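Local structure of probable porin (Pseudomonas aeruginosa, 4FSO) at residues 111-116 with 148-153. The protein is a beta-barrel porin of the outer membrane that probably lets small solutes diffuse through its pore. Residues are numbered along the deposited sequence; the frame is centred on the assembly and turned at random.
Sequences RFSQTQ and SEEIAG. With C8E ((hydroxyethyloxy)tri(ethyloxy)octane), chain K.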
ATOM      1  N   ARG A 111      13.840  22.397  -5.041  1.00 40.67           N
ATOM      2  CA  ARG A 111      14.893  21.437  -5.293  1.00 31.20           C
ATOM      3  C   ARG A 111      16.229  22.176  -5.356  1.00 41.25           C
ATOM      4  O   ARG A 111      16.331  23.269  -5.914  1.00 54.44           O
ATOM      5  CB  ARG A 111      14.585  20.686  -6.590  1.00 30.42           C
ATOM      6  CG  ARG A 111      15.684  19.834  -7.178  1.00 42.26           C
ATOM      7  CD  ARG A 111      15.742  20.062  -8.694  1.00 51.96           C
ATOM      8  NE  ARG A 111      16.213  21.408  -9.041  1.00 58.92           N
ATOM      9  CZ  ARG A 111      16.355  21.860 -10.288  1.00 65.15           C
ATOM     10  NH1 ARG A 111      16.043  21.081 -11.317  1.00 50.01           N
ATOM     11  NH2 ARG A 111      16.791  23.102 -10.510  1.00 75.16           N
ATOM     12  N   PHE A 112      17.230  21.593  -4.718  1.00 44.13           N
ATOM     13  CA  PHE A 112      18.611  21.996  -4.882  1.00 36.89           C
ATOM     14  C   PHE A 112      19.457  20.741  -4.789  1.00 47.28           C
ATOM     15  O   PHE A 112      19.185  19.863  -3.962  1.00 56.74           O
ATOM     16  CB  PHE A 112      19.051  22.976  -3.803  1.00 43.87           C
ATOM     17  CG  PHE A 112      20.518  23.275  -3.850  1.00 65.06           C
ATOM     18  CD1 PHE A 112      21.415  22.545  -3.090  1.00 74.40           C
ATOM     19  CD2 PHE A 112      21.009  24.258  -4.688  1.00 74.00           C
ATOM     20  CE1 PHE A 112      22.774  22.798  -3.154  1.00 76.61           C
ATOM     21  CE2 PHE A 112      22.368  24.522  -4.749  1.00 77.25           C
ATOM     22  CZ  PHE A 112      23.251  23.787  -3.982  1.00 76.33           C
ATOM     23  N   SER A 113      20.483  20.661  -5.627  1.00 50.10           N
ATOM     24  CA  SER A 113      21.341  19.478  -5.703  1.00 50.33           C
ATOM     25  C   SER A 113      20.524  18.177  -5.797  1.00 49.00           C
ATOM     26  O   SER A 113      19.783  17.980  -6.755  1.00 48.31           O
ATOM     27  CB  SER A 113      22.319  19.443  -4.523  1.00 49.00           C
ATOM     28  OG  SER A 113      23.517  18.764  -4.867  1.00 47.59           O
ATOM     29  N   GLN A 114      20.658  17.303  -4.805  1.00 49.48           N
ATOM     30  CA  GLN A 114      19.884  16.062  -4.785  1.00 49.56           C
ATOM     31  C   GLN A 114      18.886  16.084  -3.630  1.00 50.20           C
ATOM     32  O   GLN A 114      18.562  15.055  -3.045  1.00 54.96           O
ATOM     33  CB  GLN A 114      20.806  14.848  -4.664  1.00 49.23           C
ATOM     34  CG  GLN A 114      22.004  14.865  -5.600  1.00 54.81           C
ATOM     35  CD  GLN A 114      21.603  14.827  -7.056  1.00 63.70           C
ATOM     36  OE1 GLN A 114      20.614  14.194  -7.419  1.00 62.56           O
ATOM     37  NE2 GLN A 114      22.362  15.518  -7.902  1.00 72.93           N
ATOM     38  N   THR A 115      18.396  17.273  -3.314  1.00 36.29           N
ATOM     39  CA  THR A 115      17.509  17.447  -2.184  1.00 31.36           C
ATOM     40  C   THR A 115      16.233  18.163  -2.651  1.00 38.46           C
ATOM     41  O   THR A 115      16.290  19.096  -3.457  1.00 37.79           O
ATOM     42  CB  THR A 115      18.235  18.258  -1.082  1.00 34.69           C
ATOM     43  OG1 THR A 115      19.373  17.521  -0.616  1.00 35.24           O
ATOM     44  CG2 THR A 115      17.313  18.572   0.093  1.00 19.69           C
ATOM     45  N   GLN A 116      15.081  17.720  -2.160  1.00 28.81           N
ATOM     46  CA  GLN A 116      13.824  18.328  -2.563  1.00 27.43           C
ATOM     47  C   GLN A 116      12.811  18.423  -1.423  1.00 31.08           C
ATOM     48  O   GLN A 116      12.753  17.564  -0.544  1.00 34.69           O
ATOM     49  CB  GLN A 116      13.241  17.596  -3.776  1.00 32.98           C
ATOM     50  CG  GLN A 116      13.560  16.121  -3.797  1.00 55.59           C
ATOM     51  CD  GLN A 116      13.982  15.630  -5.169  1.00 76.41           C
ATOM     52  OE1 GLN A 116      15.024  14.979  -5.316  1.00 83.77           O
ATOM     53  NE2 GLN A 116      13.170  15.928  -6.182  1.00 74.30           N
ATOM     54  N   SER A 148      16.317  13.651   0.477  1.00 33.95           N
ATOM     55  CA  SER A 148      17.700  14.031   0.190  1.00 29.53           C
ATOM     56  C   SER A 148      18.559  12.813  -0.110  1.00 27.05           C
ATOM     57  O   SER A 148      18.519  11.828   0.623  1.00 28.13           O
ATOM     58  CB  SER A 148      18.289  14.806   1.366  1.00 30.24           C
ATOM     59  OG  SER A 148      19.555  15.317   1.026  1.00 46.70           O
ATOM     60  N   GLU A 149      19.329  12.880  -1.194  1.00 34.18           N
ATOM     61  CA  GLU A 149      20.179  11.764  -1.609  1.00 42.21           C
ATOM     62  C   GLU A 149      21.484  12.314  -2.180  1.00 53.95           C
ATOM     63  O   GLU A 149      21.862  12.012  -3.317  1.00 58.92           O
ATOM     64  CB  GLU A 149      19.464  10.863  -2.629  1.00 34.63           C
ATOM     65  CG  GLU A 149      20.138   9.492  -2.857  1.00 45.76           C
ATOM     66  CD  GLU A 149      19.455   8.610  -3.919  1.00 50.40           C
ATOM     67  OE1 GLU A 149      18.254   8.815  -4.211  1.00 56.92           O
ATOM     68  OE2 GLU A 149      20.134   7.708  -4.465  1.00 47.52           O
ATOM     69  N   GLU A 150      22.164  13.137  -1.388  1.00 48.51           N
ATOM     70  CA  GLU A 150      23.389  13.783  -1.849  1.00 47.47           C
ATOM     71  C   GLU A 150      24.513  12.764  -2.004  1.00 50.89           C
ATOM     72  O   GLU A 150      25.336  12.865  -2.918  1.00 52.62           O
ATOM     73  CB  GLU A 150      23.787  14.934  -0.914  1.00 39.53           C
ATOM     74  CG  GLU A 150      22.715  16.028  -0.788  1.00 45.27           C
ATOM     75  CD  GLU A 150      22.456  16.790  -2.105  1.00 52.54           C
ATOM     76  OE1 GLU A 150      23.330  16.763  -2.997  1.00 49.63           O
ATOM     77  OE2 GLU A 150      21.375  17.416  -2.242  1.00 45.14           O
ATOM     78  N   ILE A 151      24.524  11.775  -1.115  1.00 47.68           N
ATOM     79  CA  ILE A 151      25.402  10.630  -1.269  1.00 49.92           C
ATOM     80  C   ILE A 151      24.632   9.523  -1.964  1.00 47.61           C
ATOM     81  O   ILE A 151      23.652   9.013  -1.420  1.00 57.95           O
ATOM     82  CB  ILE A 151      25.914  10.122   0.083  1.00 58.74           C
ATOM     83  CG1 ILE A 151      26.524  11.273   0.882  1.00 63.07           C
ATOM     84  CG2 ILE A 151      26.940   9.007  -0.130  1.00 50.99           C
ATOM     85  CD1 ILE A 151      27.192  10.833   2.162  1.00 61.89           C
ATOM     86  N   ALA A 152      25.068   9.163  -3.166  1.00 43.54           N
ATOM     87  CA  ALA A 152      24.340   8.198  -3.993  1.00 45.74           C
ATOM     88  C   ALA A 152      24.169   6.852  -3.299  1.00 59.64           C
ATOM     89  O   ALA A 152      25.109   6.323  -2.708  1.00 66.78           O
ATOM     90  CB  ALA A 152      25.024   8.019  -5.332  1.00 35.49           C
ATOM     91  N   GLY A 153      22.957   6.307  -3.372  1.00 62.07           N
ATOM     92  CA  GLY A 153      22.642   5.053  -2.713  1.00 50.15           C
ATOM     93  C   GLY A 153      22.228   5.228  -1.264  1.00 42.40           C
ATOM     94  O   GLY A 153      21.953   4.254  -0.566  1.00 35.47           O
TER
HETATM   95  C2  C8E K 509      26.409  19.750  -2.232  1.00 56.72           C
HETATM   96  C3  C8E K 509      25.673  19.824  -0.884  1.00 57.26           C
HETATM   97  C4  C8E K 509      24.389  20.648  -1.018  1.00 47.79           C
HETATM   98  C5  C8E K 509      23.526  20.683   0.241  1.00 41.12           C
HETATM   99  C6  C8E K 509      22.099  20.246  -0.113  1.00 40.49           C
HETATM  100  C7  C8E K 509      21.122  20.347   1.057  1.00 42.50           C
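Thr115 and Ser148 face each other as an antiparallel non-hydrogen-bonded pair, with their CA atoms 4.2 Å apart and both side chains on the same face of the sheet. Just beyond this pair the two backbones are joined by a bond from Glu149 N to Gln114 O (3.0 Å); the same carbonyl oxygen also takes a CA-H...O contact from Ser148. Segment 111-116 reverses direction at Ser113-Gln114, a tight two-residue hairpin turn closed by mutual backbone bonds between Phe112 and Thr115. This turn joins strands 101-112 and 115-119 at one rim of the OprD-family beta-barrel, and residues 149-153 lead from strand 144-148 into strand 154-165 beside it. Glu150 reaches across from that neighbouring loop, its chain bent at chi2 (-65°) so that the carboxylate comes up against the turn. Its OE2 accepts two bonds. Gln114 N approaches at 2.7 Å on the syn side, 32° out of the carboxylate plane. Thr115 OG1 donates to the anti lone pair of OE2, the one turned away from the other oxygen, at 2.6 Å. That other oxygen, OE1, receives Ser113 OG at 2.7 Å, again on the syn side; three donors of one hairpin thus hold the carboxylate against turning. Thr115 OG1 in turn accepts from Ser148 OG at 2.8 Å, which brings the Thr115-Ser148 pair into the same network. A detergent chain, C8E, lies along this face: its C4 meets the edge of the Phe112 ring in plane, 3.4 Å from CE1, while C6 and C7 pass beside Glu150 OE2 and Thr115 OG1.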